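Local structure of protein HI_1472 (Haemophilus influenzae, 3PSH) at residues T116-E121 and P127-E132; G194-G199 and L239-Y244; G203-H208 and A275-Y280. The protein binds molybdate and tungstate, but not sulfate or phosphate, in the periplasm as the solute-binding component of the MolBCA transporter, which imports molybdate with low affinity. All coordinates share one frame; numbering follows the deposited sequence.

Contacts 2 and 3 build one site: their centres are about 9 Å apart, and both give hydrogen-bond donors to the same molybdate, Y196 and R243 from contact 2, the backbone of G279 and Y280 from contact 3. They are also joined directly, Q241 NE2 lying 3.1 Å from A277 O, while strand 194-196 runs on in the chain toward helix 201-208. Contact 1 is a surface loop whose centre is about 20 Å from contact 2 and 17 Å from contact 3. It still reaches the neighbourhood of the pocket: P127 and L129 pack on G199, E132 on L204, and the P127 side chain comes within about 10 Å of the ion.

Contact 1 (T116-E121 and P127-E132); sequences TGEVGE and PTLTDE
G117 brings its CA to 4.2 Å from CD2 of L129. Its backbone angles suit a glycine, and L129 fills the place beside it while also packing on Y136 of helix 132-151. E118 then takes hold of T130, just ahead of the N-cap residue D131. Its CG is anti to the carbonyl carbon (chi1 -80°), its chain bends at chi2, and the two side chains cross at about a right angle. OE2 accepts T130 OG1 through its syn lone pair at 2.6 Å, and OE1 takes T130 N from above the carboxylate plane at 3.2 Å, with a fairly straight bond (162°). A water bridges the same OE1 (2.8 Å) to the backbone N of D131, so one carboxylate serves three donors. E118 N, by contrast, is buried with no partner in the model. A tight turn, closed by E121 N on E118 O, carries the chain across V119 and G120 and brings E121 round to face P127 and T128. Here OE1 of E121 receives T128 N at 2.8 Å; the N-H is fairly straight (166°) but comes from the anti side, tilted out of the carboxylate plane. A second water joins this OE1 to T128 OG1, while OE2 forms a salt bridge with K124. CB of E121 rests 4.0 Å from CB of P127. Two glutamates thus pin a long excursion back upon itself at the protein surface: the connection from strand 109-112 to helix 132-151, whose first turn D131 N-caps through K134 N.

Contact 2 (G194-G199 and L239-Y244); sequences GTYGSG and LVQDRY. With MOO (molybdate ion), chain B.
Y196 and Q241 approach from opposite directions, ring and amide planes turned well apart: Q241 NE2 donates to Y196 OH at 3.1 Å (158°), in the amide plane but oblique to the ring. The same hydroxyl donates to O1 of the molybdate in a short bond of 2.5 Å, so the amide fixes the phenol that grips the ion. R243 NH2 stands 3.0 Å from Y196 OH, and the guanidinium and the tyrosine ring lie almost in one plane, 10° apart, meeting edge to edge.

The charged interactions centre on R243. Its CG sits between the backbone N and the carbonyl carbon (chi1 55°), and the chain runs extended to the ion. NH1 donates to molybdate O4 at 2.9 Å and also to Q51 O; NH2 is shared between O1 and O4. On the other edge, NE and NH2 both donate to OE1 of Q241, NE at 2.9 Å, arriving from one face of its carbonyl plane; N190 adds a further donor to this oxygen. Q241 is a second-shell residue that positions both first-shell ones, this side-on grip helping to fix the guanidinium's rotation.

Aromatic contacts complete the setting. CG of R243 lies 3.7 Å above the centre of the Y244 ring, W278 makes a cation-pi contact with the guanidinium, and F222 meets Y196 edge-to-face. Q241-Y244 form a type I turn directly after strand 237-240, so R243 reaches an oxyanion pocket at the C-terminal end of a parallel strand, a common place for ligand-binding loops in alpha/beta lobes, with H26 and Q27 also bonding the ion.

Contact 3 (G203-H208 and A275-Y280); sequences GLMMEH and AKAWGY. With MOO (molybdate ion), chain B.
M205 has CG anti to its own N (chi1 -179°), and its chain runs extended from helix 201-208 to SD, which it sets alongside A277, before the last torsion bends and turns the methyl aside. SD lies 3.5 Å from A277 CB and 4.0 Å from the carbonyl O of K276; the methyl CE is modelled too close to A277, so its exact place is doubtful. The contact is buried; M271 and E290 also touch M205, and M188 of strand 184-188 packs on A277.

A277 is the centre of an inverse gamma turn, closed by a weak bond from W278 N to K276 O (2.9 Å). A277 points toward the helix and W278 away from it, with the indole face beside the ion. The indole is sandwiched. Molybdate O4 lies 3.8 Å above one face, offset toward the rim, and CD of K276 lies 3.5 Å from the opposite face. The lysine's charged end goes on to a salt bridge with E284.

Beyond the tryptophan, two successive peptide N-H groups meet the anion. G279 N points at O1 at 2.8 Å, almost perfectly in line (176°), and Y280 N reaches O3 at 3.0 Å, more bent (142°). The Y280 ring turns its edge to the ion, CD2 lying 3.1 Å from O3, and its hydroxyl is hydrogen-bonded to OD1 of N92. T202, in the first turn of the same helix, donates through its hydroxyl to A277 O, a second tie between helix and loop. The helix thus backs a molybdate-binding loop, the connection between strand 268-270 and helix 283-297, in which main-chain amides and aromatic side chains together form one wall of the oxyanion pocket.

Contact 1 (T116-E121 and P127-E132)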
loop_
_atom_site.group_PDB
_atom_site.type_symbol
_atom_site.label_atom_id
_atom_site.label_comp_id
_atom_site.label_asym_id
_atom_site.label_seq_id
_atom_site.Cartn_x
_atom_site.Cartn_y
_atom_site.Cartn_z
ATOM N N THR A 116 -1.654 -10.255 8.829
ATOM C CA THR A 116 -2.155 -11.355 9.692
ATOM C C THR A 116 -2.744 -10.641 10.917
ATOM O O THR A 116 -3.781 -9.971 10.833
ATOM C CB THR A 116 -1.041 -12.436 9.951
ATOM O OG1 THR A 116 0.113 -11.789 10.480
ATOM C CG2 THR A 116 -0.658 -13.171 8.694
ATOM N N GLY A 117 -2.112 -10.755 12.051
ATOM C CA GLY A 117 -2.601 -10.113 13.242
ATOM C C GLY A 117 -3.783 -10.842 13.863
ATOM O O GLY A 117 -4.203 -11.919 13.403
ATOM N N GLU A 118 -4.316 -10.198 14.894
ATOM C CA GLU A 118 -5.478 -10.673 15.653
ATOM C C GLU A 118 -6.658 -11.023 14.665
ATOM O O GLU A 118 -7.107 -10.183 13.850
ATOM C CB GLU A 118 -5.888 -9.511 16.612
ATOM C CG GLU A 118 -5.079 -9.296 17.957
ATOM C CD GLU A 118 -3.631 -8.876 17.819
ATOM O OE1 GLU A 118 -3.254 -8.177 16.850
ATOM O OE2 GLU A 118 -2.862 -9.241 18.756
ATOM N N VAL A 119 -7.154 -12.253 14.748
ATOM C CA VAL A 119 -8.375 -12.656 14.028
ATOM C C VAL A 119 -9.607 -11.791 14.118
ATOM O O VAL A 119 -10.288 -11.594 13.091
ATOM C CB VAL A 119 -8.828 -14.074 14.419
ATOM C CG1 VAL A 119 -8.514 -15.076 13.334
ATOM C CG2 VAL A 119 -8.282 -14.500 15.847
ATOM N N GLY A 120 -9.938 -11.272 15.324
ATOM C CA GLY A 120 -11.114 -10.401 15.440
ATOM C C GLY A 120 -11.041 -9.081 14.702
ATOM O O GLY A 120 -12.060 -8.466 14.439
ATOM N N GLU A 121 -9.807 -8.686 14.336
ATOM C CA GLU A 121 -9.477 -7.403 13.666
ATOM C C GLU A 121 -9.354 -7.512 12.161
ATOM O O GLU A 121 -9.244 -6.486 11.497
ATOM C CB GLU A 121 -8.135 -6.865 14.258
ATOM C CG GLU A 121 -8.330 -6.621 15.756
ATOM C CD GLU A 121 -9.260 -5.422 15.983
ATOM O OE1 GLU A 121 -8.941 -4.281 15.572
ATOM O OE2 GLU A 121 -10.371 -5.600 16.588
ATOM N N PRO A 127 -7.470 -1.475 12.265
ATOM C CA PRO A 127 -7.287 -2.534 13.324
ATOM C C PRO A 127 -6.485 -2.014 14.503
ATOM O O PRO A 127 -5.845 -0.941 14.394
ATOM C CB PRO A 127 -6.510 -3.618 12.645
ATOM C CG PRO A 127 -5.720 -2.862 11.529
ATOM C CD PRO A 127 -6.570 -1.659 11.095
ATOM N N THR A 128 -6.594 -2.716 15.614
ATOM C CA THR A 128 -5.717 -2.604 16.800
ATOM C C THR A 128 -4.875 -3.914 16.786
ATOM O O THR A 128 -5.401 -5.052 16.857
ATOM C CB THR A 128 -6.588 -2.567 18.103
ATOM O OG1 THR A 128 -7.439 -1.439 18.037
ATOM C CG2 THR A 128 -5.729 -2.550 19.335
ATOM N N LEU A 129 -3.560 -3.735 16.725
ATOM C CA LEU A 129 -2.636 -4.814 16.504
ATOM C C LEU A 129 -1.556 -4.788 17.568
ATOM O O LEU A 129 -0.939 -3.751 17.826
ATOM C CB LEU A 129 -1.966 -4.704 15.144
ATOM C CG LEU A 129 -2.916 -4.681 13.970
ATOM C CD1 LEU A 129 -2.070 -4.212 12.764
ATOM C CD2 LEU A 129 -3.576 -6.042 13.696
ATOM N N THR A 130 -1.353 -5.929 18.203
ATOM C CA THR A 130 -0.387 -5.981 19.267
ATOM C C THR A 130 1.060 -6.118 18.732
ATOM O O THR A 130 2.018 -5.831 19.480
ATOM C CB THR A 130 -0.661 -7.124 20.292
ATOM O OG1 THR A 130 -0.578 -8.360 19.618
ATOM C CG2 THR A 130 -2.021 -6.956 20.993
ATOM N N ASP A 131 1.234 -6.496 17.410
ATOM C CA ASP A 131 2.524 -6.588 16.813
ATOM C C ASP A 131 2.366 -6.278 15.339
ATOM O O ASP A 131 2.478 -7.219 14.472
ATOM C CB ASP A 131 3.040 -8.005 16.911
ATOM C CG ASP A 131 4.585 -8.175 16.505
ATOM O OD1 ASP A 131 5.157 -7.239 15.856
ATOM O OD2 ASP A 131 5.259 -9.136 16.862
ATOM N N GLU A 132 2.163 -4.990 15.061
ATOM C CA GLU A 132 1.881 -4.540 13.668
ATOM C C GLU A 132 3.034 -4.822 12.686
ATOM O O GLU A 132 2.816 -5.222 11.525
ATOM C CB GLU A 132 1.400 -3.091 13.715
ATOM C CG GLU A 132 2.566 -2.085 14.137
ATOM C CD GLU A 132 2.265 -0.619 13.865
ATOM O OE1 GLU A 132 1.112 -0.254 13.592
ATOM O OE2 GLU A 132 3.318 0.141 13.895
HETATM O O HOH W 1 -0.739 -7.920 15.601
HETATM O O HOH W 2 -10.097 -2.033 16.980
#

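Contact 2 (G194-G199 and L239-Y244)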
loop_
_atom_site.group_PDB
_atom_site.type_symbol
_atom_site.label_atom_id
_atom_site.label_comp_id
_atom_site.label_asym_id
_atom_site.label_seq_id
_atom_site.Cartn_x
_atom_site.Cartn_y
_atom_site.Cartn_z
ATOM N N GLY A 194 -6.326 14.714 6.205
ATOM C CA GLY A 194 -6.360 13.245 6.499
ATOM C C GLY A 194 -4.928 12.821 6.921
ATOM O O GLY A 194 -3.925 13.339 6.399
ATOM N N THR A 195 -4.836 11.886 7.861
ATOM C CA THR A 195 -3.478 11.290 8.149
ATOM C C THR A 195 -3.662 9.867 8.548
ATOM O O THR A 195 -4.845 9.385 8.689
ATOM C CB THR A 195 -2.696 12.117 9.207
ATOM O OG1 THR A 195 -1.338 11.682 9.186
ATOM C CG2 THR A 195 -3.175 11.788 10.640
ATOM N N TYR A 196 -2.572 9.165 8.777
ATOM C CA TYR A 196 -2.670 7.778 9.325
ATOM C C TYR A 196 -2.099 7.737 10.687
ATOM O O TYR A 196 -0.967 8.233 10.980
ATOM C CB TYR A 196 -1.842 6.779 8.505
ATOM C CG TYR A 196 -2.273 6.689 7.052
ATOM C CD1 TYR A 196 -2.982 5.562 6.519
ATOM C CD2 TYR A 196 -1.915 7.704 6.101
ATOM C CE1 TYR A 196 -3.284 5.471 5.077
ATOM C CE2 TYR A 196 -2.300 7.630 4.761
ATOM C CZ TYR A 196 -3.020 6.550 4.213
ATOM O OH TYR A 196 -3.272 6.475 2.874
ATOM N N GLY A 197 -2.812 7.088 11.563
ATOM C CA GLY A 197 -2.338 6.932 12.859
ATOM C C GLY A 197 -1.864 5.476 13.107
ATOM O O GLY A 197 -1.318 4.823 12.212
ATOM N N SER A 198 -2.151 4.892 14.283
ATOM C CA SER A 198 -1.724 3.538 14.624
ATOM C C SER A 198 -2.410 2.439 13.738
ATOM O O SER A 198 -3.474 2.714 13.109
ATOM C CB SER A 198 -1.953 3.182 16.137
ATOM O OG SER A 198 -3.398 3.236 16.343
ATOM N N GLY A 199 -1.792 1.259 13.729
ATOM C CA GLY A 199 -2.294 0.046 13.030
ATOM C C GLY A 199 -2.114 0.113 11.543
ATOM O O GLY A 199 -2.849 -0.581 10.764
ATOM N N LEU A 239 5.591 14.433 4.895
ATOM C CA LEU A 239 5.652 13.602 3.701
ATOM C C LEU A 239 4.265 13.620 3.074
ATOM O O LEU A 239 3.246 13.776 3.797
ATOM C CB LEU A 239 6.082 12.144 4.039
ATOM C CG LEU A 239 7.525 12.139 4.720
ATOM C CD1 LEU A 239 7.797 10.772 5.140
ATOM C CD2 LEU A 239 8.645 12.601 3.632
ATOM N N VAL A 240 4.309 13.585 1.734
ATOM C CA VAL A 240 3.094 13.528 0.928
ATOM C C VAL A 240 3.225 12.325 -0.020
ATOM O O VAL A 240 4.255 12.047 -0.574
ATOM C CB VAL A 240 2.843 14.836 0.139
ATOM C CG1 VAL A 240 1.620 14.743 -0.817
ATOM C CG2 VAL A 240 2.559 16.007 1.135
ATOM N N GLN A 241 2.118 11.596 -0.149
ATOM C CA GLN A 241 2.088 10.439 -1.061
ATOM C C GLN A 241 2.108 10.906 -2.490
ATOM O O GLN A 241 1.353 11.869 -2.784
ATOM C CB GLN A 241 0.778 9.660 -0.794
ATOM C CG GLN A 241 0.798 8.988 0.627
ATOM C CD GLN A 241 -0.495 8.257 1.041
ATOM O OE1 GLN A 241 -1.580 8.387 0.369
ATOM N NE2 GLN A 241 -0.390 7.461 2.114
ATOM N N ASP A 242 2.850 10.192 -3.353
ATOM C CA ASP A 242 2.998 10.550 -4.771
ATOM C C ASP A 242 1.657 10.649 -5.508
ATOM O O ASP A 242 1.493 11.520 -6.424
ATOM C CB ASP A 242 3.864 9.538 -5.512
ATOM C CG ASP A 242 4.197 9.983 -6.929
ATOM O OD1 ASP A 242 4.748 11.123 -7.078
ATOM O OD2 ASP A 242 3.969 9.197 -7.868
ATOM N N ARG A 243 0.678 9.839 -5.069
ATOM C CA ARG A 243 -0.665 9.919 -5.763
ATOM C C ARG A 243 -1.466 11.182 -5.467
ATOM O O ARG A 243 -2.489 11.402 -6.128
ATOM C CB ARG A 243 -1.538 8.726 -5.423
ATOM C CG ARG A 243 -1.717 8.541 -3.876
ATOM C CD ARG A 243 -2.514 7.185 -3.557
ATOM N NE ARG A 243 -2.553 7.089 -2.072
ATOM C CZ ARG A 243 -3.071 6.021 -1.396
ATOM N NH1 ARG A 243 -3.667 5.046 -2.142
ATOM N NH2 ARG A 243 -3.100 5.948 -0.060
ATOM N N TYR A 244 -1.029 11.967 -4.451
ATOM C CA TYR A 244 -1.679 13.213 -4.076
ATOM C C TYR A 244 -0.743 14.426 -4.130
ATOM O O TYR A 244 -0.594 15.148 -3.174
ATOM C CB TYR A 244 -2.273 13.055 -2.707
ATOM C CG TYR A 244 -3.331 11.953 -2.604
ATOM C CD1 TYR A 244 -4.352 11.827 -3.576
ATOM C CD2 TYR A 244 -3.310 10.987 -1.565
ATOM C CE1 TYR A 244 -5.323 10.803 -3.478
ATOM C CE2 TYR A 244 -4.386 9.996 -1.425
ATOM C CZ TYR A 244 -5.326 9.907 -2.415
ATOM O OH TYR A 244 -6.349 8.945 -2.381
HETATM MO MO MOO B . -4.118 2.686 1.559
HETATM O O1 MOO B . -3.373 4.018 2.290
HETATM O O2 MOO B . -5.571 2.250 2.374
HETATM O O3 MOO B . -3.073 1.345 1.617
HETATM O O4 MOO B . -4.260 3.064 -0.091
#

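Contact 3 (G203-H208 and A275-Y280)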
loop_
_atom_site.group_PDB
_atom_site.type_symbol
_atom_site.label_atom_id
_atom_site.label_comp_id
_atom_site.label_asym_id
_atom_site.label_seq_id
_atom_site.Cartn_x
_atom_site.Cartn_y
_atom_site.Cartn_z
ATOM N N GLY A 203 3.346 4.064 9.624
ATOM C CA GLY A 203 4.275 4.314 10.793
ATOM C C GLY A 203 5.434 3.298 10.745
ATOM O O GLY A 203 6.504 3.544 11.300
ATOM N N LEU A 204 5.213 2.088 10.158
ATOM C CA LEU A 204 6.243 1.046 10.032
ATOM C C LEU A 204 7.288 1.496 9.052
ATOM O O LEU A 204 8.499 1.330 9.257
ATOM C CB LEU A 204 5.682 -0.323 9.599
ATOM C CG LEU A 204 4.955 -1.007 10.826
ATOM C CD1 LEU A 204 4.064 -2.054 10.305
ATOM C CD2 LEU A 204 6.019 -1.653 11.679
ATOM N N MET A 205 6.837 2.102 7.951
ATOM C CA MET A 205 7.848 2.594 6.960
ATOM C C MET A 205 8.731 3.653 7.606
ATOM O O MET A 205 9.943 3.579 7.460
ATOM C CB MET A 205 7.203 3.204 5.716
ATOM C CG MET A 205 8.232 3.707 4.664
ATOM S SD MET A 205 7.221 4.403 3.234
ATOM C CE MET A 205 6.669 5.951 3.905
ATOM N N MET A 206 8.090 4.501 8.404
ATOM C CA MET A 206 8.836 5.551 9.123
ATOM C C MET A 206 9.782 4.872 10.135
ATOM O O MET A 206 11.023 5.137 10.121
ATOM C CB MET A 206 7.855 6.446 9.822
ATOM C CG MET A 206 7.073 7.250 8.761
ATOM S SD MET A 206 5.985 8.361 9.613
ATOM C CE MET A 206 5.082 9.271 8.283
ATOM N N GLU A 207 9.329 3.864 10.862
ATOM C CA GLU A 207 10.245 3.255 11.890
ATOM C C GLU A 207 11.467 2.616 11.278
ATOM O O GLU A 207 12.624 2.734 11.787
ATOM C CB GLU A 207 9.478 2.180 12.667
ATOM C CG GLU A 207 8.535 2.800 13.656
ATOM C CD GLU A 207 7.597 1.723 14.317
ATOM O OE1 GLU A 207 7.864 0.511 14.059
ATOM O OE2 GLU A 207 6.739 2.125 15.093
ATOM N N HIS A 208 11.283 1.912 10.164
ATOM C CA HIS A 208 12.380 1.185 9.529
ATOM C C HIS A 208 13.434 2.131 8.915
ATOM O O HIS A 208 14.549 1.746 8.685
ATOM C CB HIS A 208 11.841 0.240 8.474
ATOM C CG HIS A 208 11.206 -0.985 9.068
ATOM N ND1 HIS A 208 11.919 -2.132 9.403
ATOM C CD2 HIS A 208 9.898 -1.245 9.349
ATOM C CE1 HIS A 208 11.070 -3.041 9.900
ATOM N NE2 HIS A 208 9.852 -2.516 9.904
ATOM N N ALA A 275 7.410 4.680 -3.254
ATOM C CA ALA A 275 7.708 4.825 -1.767
ATOM C C ALA A 275 6.420 5.028 -1.088
ATOM O O ALA A 275 6.147 6.131 -0.524
ATOM C CB ALA A 275 8.674 5.951 -1.507
ATOM N N LYS A 276 5.542 4.011 -1.222
ATOM C CA LYS A 276 4.149 4.111 -0.724
ATOM C C LYS A 276 4.018 4.016 0.806
ATOM O O LYS A 276 4.045 2.917 1.391
ATOM C CB LYS A 276 3.319 3.016 -1.388
ATOM C CG LYS A 276 3.469 3.123 -2.876
ATOM C CD LYS A 276 2.548 1.996 -3.527
ATOM C CE LYS A 276 2.203 2.339 -5.026
ATOM N NZ LYS A 276 3.431 2.163 -5.842
ATOM N N ALA A 277 3.915 5.181 1.438
ATOM C CA ALA A 277 3.646 5.098 2.884
ATOM C C ALA A 277 2.170 5.007 3.151
ATOM O O ALA A 277 1.592 5.813 3.841
ATOM C CB ALA A 277 4.267 6.271 3.639
ATOM N N TRP A 278 1.661 3.867 2.709
ATOM C CA TRP A 278 0.215 3.728 2.622
ATOM C C TRP A 278 -0.235 2.979 3.891
ATOM O O TRP A 278 0.545 2.485 4.693
ATOM C CB TRP A 278 -0.076 2.805 1.428
ATOM C CG TRP A 278 -0.008 3.474 0.138
ATOM C CD1 TRP A 278 0.413 4.829 -0.123
ATOM C CD2 TRP A 278 -0.382 2.917 -1.119
ATOM N NE1 TRP A 278 0.301 5.078 -1.477
ATOM C CE2 TRP A 278 -0.229 3.940 -2.092
ATOM C CE3 TRP A 278 -0.933 1.664 -1.514
ATOM C CZ2 TRP A 278 -0.552 3.713 -3.466
ATOM C CZ3 TRP A 278 -1.306 1.488 -2.864
ATOM C CH2 TRP A 278 -1.043 2.467 -3.823
ATOM N N GLY A 279 -1.541 2.908 4.098
ATOM C CA GLY A 279 -1.997 2.158 5.277
ATOM C C GLY A 279 -1.756 0.656 5.150
ATOM O O GLY A 279 -1.672 -0.028 6.152
ATOM N N TYR A 280 -1.584 0.186 3.925
ATOM C CA TYR A 280 -1.210 -1.223 3.593
ATOM C C TYR A 280 0.254 -1.300 3.049
ATOM O O TYR A 280 0.606 -0.483 2.148
ATOM C CB TYR A 280 -2.161 -1.801 2.460
ATOM C CG TYR A 280 -3.581 -2.061 2.925
ATOM C CD1 TYR A 280 -4.114 -3.376 2.988
ATOM C CD2 TYR A 280 -4.408 -0.985 3.227
ATOM C CE1 TYR A 280 -5.460 -3.607 3.415
ATOM C CE2 TYR A 280 -5.718 -1.196 3.685
ATOM C CZ TYR A 280 -6.233 -2.507 3.719
ATOM O OH TYR A 280 -7.560 -2.635 4.182
HETATM MO MO MOO B . -4.118 2.686 1.559
HETATM O O1 MOO B . -3.373 4.018 2.290
HETATM O O2 MOO B . -5.571 2.250 2.374
HETATM O O3 MOO B . -3.073 1.345 1.617
HETATM O O4 MOO B . -4.260 3.064 -0.091
#